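Local coordinates for protein adenosylmethionine-8-amino-7-oxononanoate aminotransferase (Methanocaldococcus jannaschii, PDB 6ZHK) that probably transfers the amino group of S-adenosylmethionine to 7-keto-8-aminopelargonic acid in biotin biosynthesis, as a homodimeric pyridoxal-phosphate-dependent class-III aminotransferase, at residues 130-135 against 331-336; 150-155 against 184-189. All coordinates share one frame; numbering follows the deposited sequence.

Contact 1 (130-135 against 331-336); sequences IKMAYQ and KQLYHG
Lys131 NZ donates a hydrogen bond of 2.9 Å to His335 ND1, arriving at the edge of the imidazole only 10° out of its plane. A bend at chi3 (46°) in an otherwise extended lysine chain turns the ammonium toward the ring, with CE 3.5 Å from the same ND1. Water 1 accepts from Lys131 NZ and also lies within bonding distance of Tyr334 O, and a third bond from NZ reaches Asp158 O of the second subunit. Beside this polar cluster, Met132 crosses Leu333 at about a right angle, CG lying 3.8 Å from Leu333 CD2. The other branch, Leu333 CD1, packs 3.7 Å from Gln135 OE1. Helix 122-140 thus lays one flank along an irregular loop at the dimer interface of the class-III aminotransferase fold, and the loop carries Gly336, a predicted substrate-binding residue. Farther along the helix, the Gln135 amide works through water: OE1 is 2.8 Å from water 2, which accepts from Tyr334 N, while NE2 donates to water 3, which donates to Gln332 O. Tyr334 centres an inverse gamma turn, closed by a weak His335 N to Leu333 O bond. The Tyr334 hydroxyl is hydrogen-bonded to Tyr411 of the second subunit and to Ser330.

Contact 2 (150-155 against 184-189); sequences SVKEGY and HANPPY
Lys152 N donates to Ala185 O (2.9 Å), and Ala185 N to Ser150 O, pairing strand 147-151 with 183-185 in parallel register at one margin of the seven-stranded mixed sheet of the aminotransferase fold. Beyond the pairing, a type II turn from Val151 to Gly154 follows. The Lys152 side chain, extended beyond CG, follows the neighbouring backbone. Its CB lies 3.9 Å from Pro187 CD; CG is 3.8 Å from His184 CB; CD passes near Asn186 OD1; CE sits 3.6 Å from His184 O; and NZ donates a bond to Asn186 OD1. The two side chains run side by side in the same direction, and this donor is tilted 23° from the amide carbonyl plane. On the sheet face of Val151 and Ala185, Val151 CG1 packs against Pro188 CD, with Met217 of helix 211-224 and Tyr250 of helix 250-261 also packing on Val151. Val151 O lies at the edge of the His184 ring, near its plane, next to CD2, while NE2 bonds to Gly166 O. Pro187 CG rests 3.7 Å from Glu153 CD. Across the end of that carboxylate, Tyr189 OH donates to the syn lone pair of Glu153 OE1 at 2.6 Å, the carboxylate and ring planes lying 33° apart.

Overall arrangement
From the N terminus, helix 122-140 supplies the first half of contact 1, and the next regular element, strand 147-151, enters contact 2. Contact 2 closes a short loop, with 28 residues between its segments, by setting strand 183-185 alongside. The chain then builds the remaining strands of the seven-stranded sheet before residues 331-336 return to the helix, closing contact 1 after 195 intervening residues. The smaller loop therefore lies wholly within the larger, and the two do not cross. The centres of contact 1 and contact 2 are about 25 Å apart, and the nearest atoms of contact 1 and contact 2 about 9 Å apart. Contact 1 ties a helix to an interface loop; contact 2 joins two strands at one margin of the sheet.

Contact 1 (130-135 against 331-336)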
ATOM      1  N   ILE A 130       4.628  -9.789   9.114  1.00 12.44           N
ATOM      2  CA  ILE A 130       5.971  -9.783   9.699  1.00 14.97           C
ATOM      3  C   ILE A 130       5.901  -9.123  11.083  1.00 13.73           C
ATOM      4  O   ILE A 130       6.492  -9.635  12.035  1.00 14.39           O
ATOM      5  CB  ILE A 130       6.982  -9.070   8.737  1.00 14.96           C
ATOM      6  CG1 ILE A 130       7.368  -9.981   7.574  1.00 18.99           C
ATOM      7  CG2 ILE A 130       8.220  -8.506   9.451  1.00 17.13           C
ATOM      8  CD1 ILE A 130       8.112  -9.179   6.452  1.00 14.08           C
ATOM      9  N   LYS A 131       5.265  -7.944  11.165  1.00 14.02           N
ATOM     10  CA  LYS A 131       5.286  -7.147  12.376  1.00 12.65           C
ATOM     11  C   LYS A 131       4.481  -7.822  13.468  1.00 13.99           C
ATOM     12  O   LYS A 131       4.897  -7.825  14.619  1.00 13.45           O
ATOM     13  CB  LYS A 131       4.856  -5.702  12.147  1.00 14.19           C
ATOM     14  CG  LYS A 131       5.770  -4.927  11.183  1.00 12.57           C
ATOM     15  CD  LYS A 131       5.246  -3.529  10.947  1.00 12.56           C
ATOM     16  CE  LYS A 131       4.815  -2.784  12.220  1.00 13.47           C
ATOM     17  NZ  LYS A 131       4.441  -1.376  11.900  1.00 11.16           N
ATOM     18  N   MET A 132       3.370  -8.477  13.097  1.00 13.51           N
ATOM     19  CA  MET A 132       2.553  -9.182  14.067  1.00 13.60           C
ATOM     20  C   MET A 132       3.379 -10.323  14.651  1.00 12.21           C
ATOM     21  O   MET A 132       3.340 -10.509  15.866  1.00 13.56           O
ATOM     22  CB  MET A 132       1.313  -9.768  13.348  1.00 13.46           C
ATOM     23  CG  MET A 132       0.272  -8.706  13.035  1.00 13.64           C
ATOM     24  SD  MET A 132      -0.989  -9.538  12.073  1.00 16.67           S
ATOM     25  CE  MET A 132      -2.283  -8.296  12.052  1.00 12.90           C
ATOM     26  N   ALA A 133       4.091 -11.075  13.791  1.00 11.94           N
ATOM     27  CA  ALA A 133       4.826 -12.266  14.206  1.00 13.57           C
ATOM     28  C   ALA A 133       5.955 -11.818  15.142  1.00 14.52           C
ATOM     29  O   ALA A 133       6.078 -12.317  16.235  1.00 13.79           O
ATOM     30  CB  ALA A 133       5.364 -13.049  13.018  1.00 12.28           C
ATOM     31  N   TYR A 134       6.636 -10.725  14.749  1.00 15.01           N
ATOM     32  CA  TYR A 134       7.769 -10.225  15.515  1.00 13.17           C
ATOM     33  C   TYR A 134       7.271  -9.787  16.892  1.00 13.95           C
ATOM     34  O   TYR A 134       7.865 -10.142  17.950  1.00 11.42           O
ATOM     35  CB  TYR A 134       8.479  -9.072  14.789  1.00 14.49           C
ATOM     36  CG  TYR A 134       9.653  -8.563  15.627  1.00 14.30           C
ATOM     37  CD1 TYR A 134      10.864  -9.254  15.618  1.00 17.10           C
ATOM     38  CD2 TYR A 134       9.525  -7.462  16.480  1.00 14.18           C
ATOM     39  CE1 TYR A 134      11.939  -8.837  16.412  1.00 20.03           C
ATOM     40  CE2 TYR A 134      10.567  -7.076  17.297  1.00 16.39           C
ATOM     41  CZ  TYR A 134      11.772  -7.746  17.248  1.00 17.41           C
ATOM     42  OH  TYR A 134      12.815  -7.360  18.063  1.00 24.33           O
ATOM     43  N   GLN A 135       6.221  -8.959  16.871  1.00 13.37           N
ATOM     44  CA  GLN A 135       5.772  -8.364  18.128  1.00 14.76           C
ATOM     45  C   GLN A 135       5.040  -9.377  18.993  1.00 15.32           C
ATOM     46  O   GLN A 135       5.138  -9.311  20.224  1.00 15.89           O
ATOM     47  CB  GLN A 135       5.010  -7.061  17.904  1.00 16.23           C
ATOM     48  CG  GLN A 135       4.602  -6.431  19.238  1.00 18.01           C
ATOM     49  CD  GLN A 135       4.113  -5.033  19.018  1.00 19.76           C
ATOM     50  OE1 GLN A 135       3.729  -4.653  17.908  1.00 20.73           O
ATOM     51  NE2 GLN A 135       3.963  -4.317  20.124  1.00 24.40           N
ATOM     52  N   LYS A 331       0.467  -2.145  24.298  1.00 18.06           N
ATOM     53  CA  LYS A 331       0.647  -3.443  23.667  1.00 18.94           C
ATOM     54  C   LYS A 331      -0.046  -3.545  22.292  1.00 17.70           C
ATOM     55  O   LYS A 331       0.077  -4.572  21.650  1.00 16.47           O
ATOM     56  CB  LYS A 331       0.015  -4.540  24.518  1.00 19.43           C
ATOM     57  CG  LYS A 331       0.739  -4.723  25.841  1.00 25.40           C
ATOM     58  CD  LYS A 331       0.003  -5.640  26.763  1.00 28.56           C
ATOM     59  CE  LYS A 331       0.045  -7.058  26.260  1.00 33.37           C
ATOM     60  NZ  LYS A 331      -0.846  -7.939  27.057  1.00 34.62           N
ATOM     61  N   GLN A 332      -0.810  -2.534  21.911  1.00 15.31           N
ATOM     62  CA  GLN A 332      -1.580  -2.581  20.661  1.00 14.88           C
ATOM     63  C   GLN A 332      -0.615  -2.530  19.480  1.00 13.12           C
ATOM     64  O   GLN A 332       0.523  -2.066  19.622  1.00 15.65           O
ATOM     65  CB  GLN A 332      -2.624  -1.463  20.574  1.00 15.17           C
ATOM     66  CG  GLN A 332      -2.080  -0.002  20.494  1.00 16.98           C
ATOM     67  CD  GLN A 332      -2.049   0.616  21.880  1.00 21.62           C
ATOM     68  OE1 GLN A 332      -1.468   0.059  22.816  1.00 20.17           O
ATOM     69  NE2 GLN A 332      -2.667   1.788  22.020  1.00 20.97           N
ATOM     70  N   LEU A 333      -1.099  -3.034  18.331  1.00 12.78           N
ATOM     71  CA  LEU A 333      -0.277  -3.026  17.122  1.00 12.54           C
ATOM     72  C   LEU A 333      -0.415  -1.626  16.524  1.00 11.74           C
ATOM     73  O   LEU A 333      -1.504  -1.219  16.053  1.00 12.07           O
ATOM     74  CB  LEU A 333      -0.866  -4.057  16.180  1.00 13.25           C
ATOM     75  CG  LEU A 333      -0.103  -4.136  14.841  1.00 15.89           C
ATOM     76  CD1 LEU A 333       1.314  -4.571  15.071  1.00 16.73           C
ATOM     77  CD2 LEU A 333      -0.760  -5.164  13.905  1.00 20.01           C
ATOM     78  N   TYR A 334       0.656  -0.849  16.631  1.00 12.29           N
ATOM     79  CA  TYR A 334       0.573   0.520  16.163  1.00 14.34           C
ATOM     80  C   TYR A 334       0.826   0.531  14.641  1.00 15.38           C
ATOM     81  O   TYR A 334       1.844   1.014  14.159  1.00 18.04           O
ATOM     82  CB  TYR A 334       1.628   1.367  16.884  1.00 13.99           C
ATOM     83  CG  TYR A 334       1.340   1.702  18.332  1.00 16.63           C
ATOM     84  CD1 TYR A 334       0.333   2.597  18.707  1.00 17.28           C
ATOM     85  CD2 TYR A 334       2.105   1.147  19.340  1.00 17.89           C
ATOM     86  CE1 TYR A 334       0.052   2.878  20.044  1.00 18.59           C
ATOM     87  CE2 TYR A 334       1.817   1.393  20.680  1.00 17.26           C
ATOM     88  CZ  TYR A 334       0.819   2.286  21.032  1.00 18.05           C
ATOM     89  OH  TYR A 334       0.613   2.591  22.358  1.00 19.14           O
ATOM     90  N   HIS A 335      -0.167   0.069  13.872  1.00 15.13           N
ATOM     91  CA  HIS A 335      -0.017  -0.044  12.423  1.00 13.44           C
ATOM     92  C   HIS A 335      -1.398   0.275  11.860  1.00 14.21           C
ATOM     93  O   HIS A 335      -2.425  -0.042  12.457  1.00 11.75           O
ATOM     94  CB  HIS A 335       0.325  -1.498  12.032  1.00 12.19           C
ATOM     95  CG  HIS A 335       0.765  -1.594  10.623  1.00 12.45           C
ATOM     96  ND1 HIS A 335       2.084  -1.701  10.289  1.00 13.59           N
ATOM     97  CD2 HIS A 335       0.078  -1.535   9.458  1.00 12.54           C
ATOM     98  CE1 HIS A 335       2.196  -1.757   8.971  1.00 12.94           C
ATOM     99  NE2 HIS A 335       0.990  -1.655   8.469  1.00 13.39           N
ATOM    100  N   GLY A 336      -1.420   0.901  10.700  1.00 14.78           N
ATOM    101  CA  GLY A 336      -2.683   1.058   9.990  1.00 15.96           C
ATOM    102  C   GLY A 336      -2.644   2.325   9.178  1.00 21.34           C
ATOM    103  O   GLY A 336      -2.630   3.387   9.777  1.00 21.45           O
TER
HETATM  104  O   HOH W   1       4.041  -0.292  14.595  1.00 19.18           O
HETATM  105  O   HOH W   2       3.233  -1.922  17.454  1.00 16.61           O
HETATM  106  O   HOH W   3       2.783  -1.715  21.041  1.00 16.69           O

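Contact 2 (150-155 against 184-189)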
ATOM      1  N   SER A 150      12.906 -18.241   5.072  1.00 12.89           N
ATOM      2  CA  SER A 150      12.110 -18.256   3.862  1.00 14.80           C
ATOM      3  C   SER A 150      12.875 -19.096   2.820  1.00 15.33           C
ATOM      4  O   SER A 150      13.682 -19.956   3.205  1.00 15.51           O
ATOM      5  CB  SER A 150      11.906 -16.830   3.457  1.00 16.37           C
ATOM      6  OG  SER A 150      11.046 -16.773   2.335  1.00 19.09           O
ATOM      7  N   VAL A 151      12.596 -18.868   1.526  1.00 15.20           N
ATOM      8  CA  VAL A 151      13.259 -19.602   0.444  1.00 16.52           C
ATOM      9  C   VAL A 151      13.870 -18.664  -0.567  1.00 19.15           C
ATOM     10  O   VAL A 151      13.383 -17.566  -0.804  1.00 20.70           O
ATOM     11  CB  VAL A 151      12.331 -20.620  -0.253  1.00 17.44           C
ATOM     12  CG1 VAL A 151      12.009 -21.774   0.682  1.00 18.57           C
ATOM     13  CG2 VAL A 151      11.066 -19.995  -0.841  1.00 19.59           C
ATOM     14  N   LYS A 152      14.984 -19.125  -1.154  1.00 19.43           N
ATOM     15  CA  LYS A 152      15.577 -18.408  -2.272  1.00 19.86           C
ATOM     16  C   LYS A 152      14.562 -18.365  -3.421  1.00 17.22           C
ATOM     17  O   LYS A 152      13.828 -19.347  -3.643  1.00 17.73           O
ATOM     18  CB  LYS A 152      16.843 -19.129  -2.709  1.00 20.43           C
ATOM     19  CG  LYS A 152      18.030 -19.015  -1.741  1.00 23.32           C
ATOM     20  CD  LYS A 152      19.130 -20.016  -2.103  1.00 27.65           C
ATOM     21  CE  LYS A 152      19.957 -20.416  -0.897  1.00 33.70           C
ATOM     22  NZ  LYS A 152      21.315 -20.882  -1.274  1.00 45.45           N
ATOM     23  N   GLU A 153      14.534 -17.213  -4.096  1.00 17.08           N
ATOM     24  CA  GLU A 153      13.679 -16.969  -5.253  1.00 19.87           C
ATOM     25  C   GLU A 153      12.235 -16.729  -4.829  1.00 17.16           C
ATOM     26  O   GLU A 153      11.399 -16.493  -5.702  1.00 19.11           O
ATOM     27  CB  GLU A 153      13.665 -18.139  -6.262  1.00 22.02           C
ATOM     28  CG  GLU A 153      14.964 -18.393  -7.039  1.00 27.77           C
ATOM     29  CD  GLU A 153      15.010 -19.690  -7.869  1.00 33.77           C
ATOM     30  OE1 GLU A 153      13.941 -20.343  -8.093  1.00 37.77           O
ATOM     31  OE2 GLU A 153      16.126 -20.087  -8.274  1.00 42.32           O
ATOM     32  N   GLY A 154      11.892 -16.800  -3.539  1.00 16.99           N
ATOM     33  CA  GLY A 154      10.531 -16.450  -3.147  1.00 16.36           C
ATOM     34  C   GLY A 154      10.293 -14.938  -3.304  1.00 15.59           C
ATOM     35  O   GLY A 154      11.245 -14.163  -3.335  1.00 16.06           O
ATOM     36  N   TYR A 155       9.028 -14.516  -3.354  1.00 15.43           N
ATOM     37  CA  TYR A 155       8.739 -13.117  -3.627  1.00 15.90           C
ATOM     38  C   TYR A 155       7.488 -12.760  -2.820  1.00 17.11           C
ATOM     39  O   TYR A 155       6.518 -13.503  -2.857  1.00 16.48           O
ATOM     40  CB  TYR A 155       8.460 -12.917  -5.128  1.00 14.30           C
ATOM     41  CG  TYR A 155       8.060 -11.488  -5.425  1.00 13.66           C
ATOM     42  CD1 TYR A 155       9.020 -10.502  -5.590  1.00 15.39           C
ATOM     43  CD2 TYR A 155       6.715 -11.136  -5.545  1.00 13.58           C
ATOM     44  CE1 TYR A 155       8.675  -9.171  -5.777  1.00 15.68           C
ATOM     45  CE2 TYR A 155       6.348  -9.820  -5.802  1.00 13.20           C
ATOM     46  CZ  TYR A 155       7.336  -8.853  -5.903  1.00 15.25           C
ATOM     47  OH  TYR A 155       6.951  -7.566  -6.145  1.00 15.44           O
ATOM     48  N   HIS A 184      17.660 -18.460   4.157  1.00 18.16           N
ATOM     49  CA  HIS A 184      16.818 -18.841   3.030  1.00 18.83           C
ATOM     50  C   HIS A 184      17.186 -20.264   2.644  1.00 20.66           C
ATOM     51  O   HIS A 184      18.349 -20.505   2.341  1.00 21.87           O
ATOM     52  CB  HIS A 184      17.128 -17.965   1.829  1.00 18.75           C
ATOM     53  CG  HIS A 184      16.556 -16.612   1.941  1.00 21.95           C
ATOM     54  ND1 HIS A 184      17.266 -15.570   2.506  1.00 20.56           N
ATOM     55  CD2 HIS A 184      15.345 -16.128   1.603  1.00 17.63           C
ATOM     56  CE1 HIS A 184      16.509 -14.476   2.461  1.00 20.25           C
ATOM     57  NE2 HIS A 184      15.353 -14.795   1.922  1.00 20.57           N
ATOM     58  N   ALA A 185      16.211 -21.178   2.695  1.00 21.01           N
ATOM     59  CA  ALA A 185      16.440 -22.514   2.186  1.00 20.92           C
ATOM     60  C   ALA A 185      16.502 -22.495   0.652  1.00 24.37           C
ATOM     61  O   ALA A 185      16.093 -21.524  -0.008  1.00 21.87           O
ATOM     62  CB  ALA A 185      15.363 -23.412   2.660  1.00 17.66           C
ATOM     63  N   ASN A 186      16.979 -23.614   0.072  1.00 21.66           N
ATOM     64  CA  ASN A 186      17.008 -23.685  -1.377  1.00 25.90           C
ATOM     65  C   ASN A 186      15.583 -23.807  -1.890  1.00 27.80           C
ATOM     66  O   ASN A 186      14.719 -24.359  -1.207  1.00 25.77           O
ATOM     67  CB  ASN A 186      17.845 -24.844  -1.919  1.00 30.48           C
ATOM     68  CG  ASN A 186      19.314 -24.621  -1.655  1.00 35.82           C
ATOM     69  OD1 ASN A 186      19.843 -23.540  -1.934  1.00 37.46           O
ATOM     70  ND2 ASN A 186      19.957 -25.641  -1.107  1.00 33.97           N
ATOM     71  N   PRO A 187      15.328 -23.293  -3.112  1.00 27.63           N
ATOM     72  CA  PRO A 187      13.979 -23.282  -3.666  1.00 32.07           C
ATOM     73  C   PRO A 187      13.344 -24.655  -3.467  1.00 34.25           C
ATOM     74  O   PRO A 187      13.963 -25.681  -3.743  1.00 29.49           O
ATOM     75  CB  PRO A 187      14.226 -23.000  -5.155  1.00 35.52           C
ATOM     76  CG  PRO A 187      15.486 -22.157  -5.147  1.00 35.00           C
ATOM     77  CD  PRO A 187      16.338 -22.753  -4.039  1.00 29.23           C
ATOM     78  N   PRO A 188      12.083 -24.702  -2.983  1.00 40.41           N
ATOM     79  CA  PRO A 188      11.433 -25.963  -2.618  1.00 36.58           C
ATOM     80  C   PRO A 188      11.425 -27.035  -3.706  1.00 41.68           C
ATOM     81  O   PRO A 188      11.296 -28.223  -3.386  1.00 40.78           O
ATOM     82  CB  PRO A 188       9.989 -25.576  -2.330  1.00 38.34           C
ATOM     83  CG  PRO A 188      10.025 -24.080  -2.012  1.00 44.07           C
ATOM     84  CD  PRO A 188      11.230 -23.519  -2.746  1.00 45.51           C
ATOM     85  N   TYR A 189      11.478 -26.618  -4.983  1.00 39.06           N
ATOM     86  CA  TYR A 189      11.531 -27.594  -6.065  1.00 37.17           C
ATOM     87  C   TYR A 189      12.917 -28.252  -6.042  1.00 41.86           C
ATOM     88  O   TYR A 189      13.201 -28.870  -7.079  1.00 55.28           O
ATOM     89  CB  TYR A 189      11.242 -26.970  -7.445  1.00 39.45           C
ATOM     90  CG  TYR A 189      12.168 -25.839  -7.843  1.00 30.48           C
ATOM     91  CD1 TYR A 189      13.351 -26.079  -8.525  1.00 37.03           C
ATOM     92  CD2 TYR A 189      11.846 -24.512  -7.562  1.00 36.56           C
ATOM     93  CE1 TYR A 189      14.190 -25.035  -8.890  1.00 34.58           C
ATOM     94  CE2 TYR A 189      12.671 -23.454  -7.915  1.00 31.72           C
ATOM     95  CZ  TYR A 189      13.854 -23.728  -8.585  1.00 34.14           C
ATOM     96  OH  TYR A 189      14.706 -22.716  -8.906  1.00 39.25           O
TER